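Local coordinates for arginine decarboxylase (Campylobacter jejuni subsp. jejuni, PDB 3NZP), which probably catalyses the pyridoxal-phosphate-dependent decarboxylation of arginine to agmatine, a step of polyamine biosynthesis, at residues 48-53 against 328-333; 12-17 against 52-57. All coordinates share one frame; numbering follows the deposited sequence.

Contacts 1 and 2 meet at the start of helix 52-72, where they share P52 and H53. Contact 1 is wholly buried and pairs strand 47-50 with the start of strand 330-341 in the mixed sheet that accompanies the barrel; backbone hydrogen bonds and apolar side chains dominate it. Contact 2 sets the first turns of helix 52-72 against the N-terminal residues 12-17, buries less than half as much surface, and rests on side chains, with one hydrogen bond from K57 NZ to N13 OD1 and a small apolar patch, part of it reaching the exposed E12. Their centres lie about 10 Å apart, and they touch where N328 packs against L54 and N13.

Contact 1 (48-53 against 328-333); sequences LLRFPH and NHAVLI
R50 and H329 lie side by side and point the same way, guanidinium and imidazole planes only 23° apart. NH1 of R50 donates to NE2 of H329 over 3.1 Å, entering near the ring plane but with a bent N-H...N angle of 145°. The CD of R50 meets the same ring edge, while CB of A330 covers the centre of one imidazole face. L48 holds CG anti to its backbone N (chi1 177°), with CD1 near CB of A330 and 3.4 Å from O of V331. The backbones of the same residues pair: N of L49 gives its hydrogen to O of V331 at 2.8 Å, V331 returns a bond to O of L49, and N of F51 reaches O of H329 at 2.8 Å. L49-V331 is thus a hydrogen-bonded antiparallel pair, flanked by the non-hydrogen-bonded pairs L48-L332 and R50-A330. This is the mixed sheet that accompanies the TIM-type barrel in this decarboxylase family, with strand 47-50 between strands 330-341 and 534-540. On the sheet face of L49, its CD1 meets CD1 of I333 at 3.6 Å, and CE2 of F51 touches CG2 of V331 at 4.0 Å, the methyl lying at the ring edge. Helix 31-40 covers this side through L38, I34, I31 and V35. NH1 of R50 also pairs with OE2 of E521, NE with OE2 of E535, and O of A326 binds ND1 of H329.

Contact 2 (12-17 against 52-57); sequences ENFIIK and PHLIQK
F14 and L54 cross at about a right angle, with CZ of the ring 3.5 Å from CD2 of the leucine. They bring the short antiparallel hairpin of strands 14-16 and 21-23 against helix 52-72, which begins at P52, one residue after strand 47-50. The methyl group approaches the ring obliquely, and L54 sends its CB from the helix toward the 12-17 segment. F14 holds CG beside its backbone N (chi1 -60°), which carries the ring to L54 while it still packs on I23; F514 meets the same ring edge-to-face. One turn along the helix, K57 crosses N13 obliquely. The lysine chain, bent at chi2 and again at chi4, folds over until its carbon atoms CG, CD and CE pass 4.0 to 4.1 Å from OD1 of N13. The ammonium then closes on that oxygen with a C=O...N angle of 154°, tilted 16° from the carbonyl plane. This is the hydrogen bond that joins the two segments, and it puts a charged donor on an amide rather than on a carboxylate: the poorly ordered carboxylate of E12 keeps its OE2 6.6 Å from NZ of K57. The backbone O of E12 lies 3.5 Å from NZ of K57, whereas OD1 of N13 comes within 2.8 Å of it.

Contact 1 (48-53 against 328-333)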
loop_
_atom_site.group_PDB
_atom_site.type_symbol
_atom_site.label_atom_id
_atom_site.label_comp_id
_atom_site.label_asym_id
_atom_site.label_seq_id
_atom_site.Cartn_x
_atom_site.Cartn_y
_atom_site.Cartn_z
ATOM N N LEU B 48 -15.782 -9.493 4.944
ATOM C CA LEU B 48 -14.789 -9.655 5.982
ATOM C C LEU B 48 -15.531 -10.035 7.263
ATOM O O LEU B 48 -16.415 -9.307 7.701
ATOM C CB LEU B 48 -14.036 -8.354 6.192
ATOM C CG LEU B 48 -13.022 -8.418 7.336
ATOM C CD1 LEU B 48 -11.923 -9.388 6.952
ATOM C CD2 LEU B 48 -12.444 -7.034 7.625
ATOM N N LEU B 49 -15.188 -11.179 7.849
ATOM C CA LEU B 49 -15.838 -11.616 9.081
ATOM C C LEU B 49 -14.917 -11.439 10.276
ATOM O O LEU B 49 -13.725 -11.736 10.195
ATOM C CB LEU B 49 -16.250 -13.081 8.987
ATOM C CG LEU B 49 -17.203 -13.374 7.830
ATOM C CD1 LEU B 49 -17.627 -14.837 7.837
ATOM C CD2 LEU B 49 -18.406 -12.472 7.968
ATOM N N ARG B 50 -15.469 -10.939 11.379
ATOM C CA ARG B 50 -14.703 -10.749 12.601
ATOM C C ARG B 50 -15.266 -11.680 13.667
ATOM O O ARG B 50 -16.482 -11.720 13.901
ATOM C CB ARG B 50 -14.803 -9.310 13.101
ATOM C CG ARG B 50 -14.096 -8.278 12.273
ATOM C CD ARG B 50 -14.169 -6.913 12.966
ATOM N NE ARG B 50 -14.083 -5.800 12.017
ATOM C CZ ARG B 50 -13.018 -5.524 11.267
ATOM N NH1 ARG B 50 -11.928 -6.280 11.352
ATOM N NH2 ARG B 50 -13.054 -4.500 10.424
ATOM N N PHE B 51 -14.377 -12.422 14.315
ATOM C CA PHE B 51 -14.770 -13.352 15.362
ATOM C C PHE B 51 -14.200 -12.904 16.704
ATOM O O PHE B 51 -13.073 -13.257 17.067
ATOM C CB PHE B 51 -14.268 -14.753 15.016
ATOM C CG PHE B 51 -14.937 -15.349 13.818
ATOM C CD1 PHE B 51 -16.215 -15.892 13.921
ATOM C CD2 PHE B 51 -14.288 -15.376 12.585
ATOM C CE1 PHE B 51 -16.838 -16.456 12.821
ATOM C CE2 PHE B 51 -14.902 -15.936 11.469
ATOM C CZ PHE B 51 -16.184 -16.482 11.588
ATOM N N PRO B 52 -14.975 -12.118 17.463
ATOM C CA PRO B 52 -14.532 -11.626 18.764
ATOM C C PRO B 52 -13.937 -12.730 19.629
ATOM O O PRO B 52 -12.951 -12.510 20.329
ATOM C CB PRO B 52 -15.803 -11.051 19.370
ATOM C CG PRO B 52 -16.568 -10.608 18.182
ATOM C CD PRO B 52 -16.373 -11.745 17.222
ATOM N N HIS B 53 -14.525 -13.919 19.585
ATOM C CA HIS B 53 -14.015 -15.024 20.383
ATOM C C HIS B 53 -12.519 -15.252 20.173
ATOM O O HIS B 53 -11.776 -15.467 21.133
ATOM C CB HIS B 53 -14.783 -16.315 20.069
ATOM C CG HIS B 53 -14.112 -17.550 20.584
ATOM N ND1 HIS B 53 -13.469 -18.447 19.756
ATOM C CD2 HIS B 53 -13.944 -18.015 21.846
ATOM C CE1 HIS B 53 -12.937 -19.412 20.485
ATOM N NE2 HIS B 53 -13.211 -19.174 21.756
ATOM N N ASN B 328 -5.525 -13.334 13.645
ATOM C CA ASN B 328 -6.568 -14.322 13.335
ATOM C C ASN B 328 -8.028 -13.951 13.540
ATOM O O ASN B 328 -8.913 -14.697 13.140
ATOM C CB ASN B 328 -6.330 -15.617 14.131
ATOM C CG ASN B 328 -6.698 -15.477 15.609
ATOM O OD1 ASN B 328 -6.859 -16.470 16.321
ATOM N ND2 ASN B 328 -6.823 -14.238 16.074
ATOM N N HIS B 329 -8.303 -12.820 14.166
ATOM C CA HIS B 329 -9.692 -12.477 14.426
ATOM C C HIS B 329 -10.548 -12.275 13.176
ATOM O O HIS B 329 -11.770 -12.435 13.228
ATOM C CB HIS B 329 -9.771 -11.232 15.303
ATOM C CG HIS B 329 -9.940 -9.958 14.538
ATOM N ND1 HIS B 329 -8.875 -9.199 14.096
ATOM C CD2 HIS B 329 -11.057 -9.314 14.123
ATOM C CE1 HIS B 329 -9.331 -8.143 13.444
ATOM N NE2 HIS B 329 -10.651 -8.189 13.445
ATOM N N ALA B 330 -9.914 -11.935 12.055
ATOM C CA ALA B 330 -10.632 -11.665 10.811
ATOM C C ALA B 330 -10.347 -12.597 9.648
ATOM O O ALA B 330 -9.193 -12.921 9.345
ATOM C CB ALA B 330 -10.356 -10.244 10.379
ATOM N N VAL B 331 -11.413 -13.000 8.970
ATOM C CA VAL B 331 -11.286 -13.876 7.815
ATOM C C VAL B 331 -11.918 -13.169 6.633
ATOM O O VAL B 331 -13.021 -12.630 6.748
ATOM C CB VAL B 331 -12.009 -15.208 8.041
ATOM C CG1 VAL B 331 -11.784 -16.110 6.843
ATOM C CG2 VAL B 331 -11.510 -15.872 9.317
ATOM N N LEU B 332 -11.214 -13.162 5.504
ATOM C CA LEU B 332 -11.727 -12.524 4.298
ATOM C C LEU B 332 -12.246 -13.594 3.350
ATOM O O LEU B 332 -11.463 -14.309 2.736
ATOM C CB LEU B 332 -10.613 -11.720 3.619
ATOM C CG LEU B 332 -11.011 -10.741 2.502
ATOM C CD1 LEU B 332 -11.227 -11.469 1.202
ATOM C CD2 LEU B 332 -12.265 -9.996 2.929
ATOM N N ILE B 333 -13.564 -13.721 3.250
ATOM C CA ILE B 333 -14.178 -14.710 2.364
ATOM C C ILE B 333 -14.538 -14.067 1.031
ATOM O O ILE B 333 -15.123 -12.978 0.998
ATOM C CB ILE B 333 -15.478 -15.285 2.961
ATOM C CG1 ILE B 333 -15.163 -16.164 4.164
ATOM C CG2 ILE B 333 -16.255 -16.039 1.900
ATOM C CD1 ILE B 333 -15.056 -15.390 5.449
#

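Contact 2 (12-17 against 52-57)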
loop_
_atom_site.group_PDB
_atom_site.type_symbol
_atom_site.label_atom_id
_atom_site.label_comp_id
_atom_site.label_asym_id
_atom_site.label_seq_id
_atom_site.Cartn_x
_atom_site.Cartn_y
_atom_site.Cartn_z
ATOM N N GLU B 12 -5.358 -24.306 17.418
ATOM C CA GLU B 12 -6.630 -24.935 17.721
ATOM C C GLU B 12 -7.782 -23.939 17.648
ATOM O O GLU B 12 -8.746 -24.037 18.409
ATOM C CB GLU B 12 -6.592 -25.608 19.103
ATOM C CG GLU B 12 -5.792 -26.912 19.149
ATOM C CD GLU B 12 -4.320 -26.682 19.480
ATOM O OE1 GLU B 12 -3.442 -27.274 18.788
ATOM O OE2 GLU B 12 -4.045 -25.911 20.442
ATOM N N ASN B 13 -7.690 -22.981 16.730
ATOM C CA ASN B 13 -8.750 -21.986 16.583
ATOM C C ASN B 13 -9.664 -22.346 15.422
ATOM O O ASN B 13 -10.855 -22.036 15.437
ATOM C CB ASN B 13 -8.153 -20.595 16.372
ATOM C CG ASN B 13 -7.244 -20.181 17.506
ATOM O OD1 ASN B 13 -7.619 -20.260 18.681
ATOM N ND2 ASN B 13 -6.038 -19.731 17.162
ATOM N N PHE B 14 -9.109 -23.007 14.416
ATOM C CA PHE B 14 -9.901 -23.418 13.266
ATOM C C PHE B 14 -9.806 -24.918 13.088
ATOM O O PHE B 14 -8.729 -25.492 13.211
ATOM C CB PHE B 14 -9.410 -22.734 11.990
ATOM C CG PHE B 14 -9.485 -21.243 12.038
ATOM C CD1 PHE B 14 -8.368 -20.485 12.373
ATOM C CD2 PHE B 14 -10.677 -20.592 11.763
ATOM C CE1 PHE B 14 -8.444 -19.096 12.433
ATOM C CE2 PHE B 14 -10.761 -19.206 11.820
ATOM C CZ PHE B 14 -9.641 -18.457 12.155
ATOM N N ILE B 15 -10.932 -25.555 12.801
ATOM C CA ILE B 15 -10.936 -26.989 12.600
ATOM C C ILE B 15 -11.837 -27.367 11.425
ATOM O O ILE B 15 -12.799 -26.660 11.109
ATOM C CB ILE B 15 -11.421 -27.721 13.864
ATOM C CG1 ILE B 15 -11.151 -29.223 13.734
ATOM C CG2 ILE B 15 -12.914 -27.489 14.064
ATOM C CD1 ILE B 15 -11.527 -30.026 14.978
ATOM N N ILE B 16 -11.515 -28.482 10.777
ATOM C CA ILE B 16 -12.294 -28.955 9.643
ATOM C C ILE B 16 -13.308 -29.997 10.100
ATOM O O ILE B 16 -12.949 -31.003 10.706
ATOM C CB ILE B 16 -11.397 -29.580 8.569
ATOM C CG1 ILE B 16 -10.317 -28.584 8.132
ATOM C CG2 ILE B 16 -12.249 -29.978 7.379
ATOM C CD1 ILE B 16 -9.352 -29.125 7.078
ATOM N N LYS B 17 -14.580 -29.750 9.801
ATOM C CA LYS B 17 -15.654 -30.656 10.203
ATOM C C LYS B 17 -16.157 -31.519 9.062
ATOM O O LYS B 17 -15.439 -32.381 8.543
ATOM C CB LYS B 17 -16.823 -29.857 10.768
ATOM C CG LYS B 17 -17.613 -30.592 11.837
ATOM C CD LYS B 17 -16.741 -30.867 13.066
ATOM C CE LYS B 17 -17.561 -31.421 14.238
ATOM N NZ LYS B 17 -18.695 -30.524 14.642
ATOM N N PRO B 52 -14.975 -12.118 17.463
ATOM C CA PRO B 52 -14.532 -11.626 18.764
ATOM C C PRO B 52 -13.937 -12.730 19.629
ATOM O O PRO B 52 -12.951 -12.510 20.329
ATOM C CB PRO B 52 -15.803 -11.051 19.370
ATOM C CG PRO B 52 -16.568 -10.608 18.182
ATOM C CD PRO B 52 -16.373 -11.745 17.222
ATOM N N HIS B 53 -14.525 -13.919 19.585
ATOM C CA HIS B 53 -14.015 -15.024 20.383
ATOM C C HIS B 53 -12.519 -15.252 20.173
ATOM O O HIS B 53 -11.776 -15.467 21.133
ATOM C CB HIS B 53 -14.783 -16.315 20.069
ATOM C CG HIS B 53 -14.112 -17.550 20.584
ATOM N ND1 HIS B 53 -13.469 -18.447 19.756
ATOM C CD2 HIS B 53 -13.944 -18.015 21.846
ATOM C CE1 HIS B 53 -12.937 -19.412 20.485
ATOM N NE2 HIS B 53 -13.211 -19.174 21.756
ATOM N N LEU B 54 -12.082 -15.210 18.920
ATOM C CA LEU B 54 -10.674 -15.406 18.604
ATOM C C LEU B 54 -9.835 -14.351 19.314
ATOM O O LEU B 54 -8.747 -14.636 19.819
ATOM C CB LEU B 54 -10.461 -15.326 17.090
ATOM C CG LEU B 54 -10.417 -16.663 16.338
ATOM C CD1 LEU B 54 -11.401 -17.616 16.942
ATOM C CD2 LEU B 54 -10.726 -16.439 14.859
ATOM N N ILE B 55 -10.359 -13.131 19.365
ATOM C CA ILE B 55 -9.662 -12.036 20.017
ATOM C C ILE B 55 -9.454 -12.384 21.476
ATOM O O ILE B 55 -8.369 -12.183 22.027
ATOM C CB ILE B 55 -10.455 -10.726 19.903
ATOM C CG1 ILE B 55 -10.758 -10.435 18.442
ATOM C CG2 ILE B 55 -9.633 -9.562 20.433
ATOM C CD1 ILE B 55 -11.513 -9.177 18.243
ATOM N N GLN B 56 -10.500 -12.912 22.100
ATOM C CA GLN B 56 -10.428 -13.315 23.500
ATOM C C GLN B 56 -9.367 -14.408 23.654
ATOM O O GLN B 56 -8.443 -14.280 24.456
ATOM C CB GLN B 56 -11.792 -13.822 23.959
ATOM C CG GLN B 56 -11.835 -14.376 25.365
ATOM C CD GLN B 56 -13.228 -14.849 25.717
ATOM O OE1 GLN B 56 -14.083 -14.053 26.121
ATOM N NE2 GLN B 56 -13.479 -16.146 25.538
ATOM N N LYS B 57 -9.500 -15.482 22.883
ATOM C CA LYS B 57 -8.527 -16.553 22.936
ATOM C C LYS B 57 -7.122 -15.979 22.930
ATOM O O LYS B 57 -6.279 -16.359 23.736
ATOM C CB LYS B 57 -8.681 -17.462 21.733
ATOM C CG LYS B 57 -9.376 -18.756 22.020
ATOM C CD LYS B 57 -8.411 -19.755 22.610
ATOM C CE LYS B 57 -8.878 -21.177 22.317
ATOM N NZ LYS B 57 -8.973 -21.474 20.843
#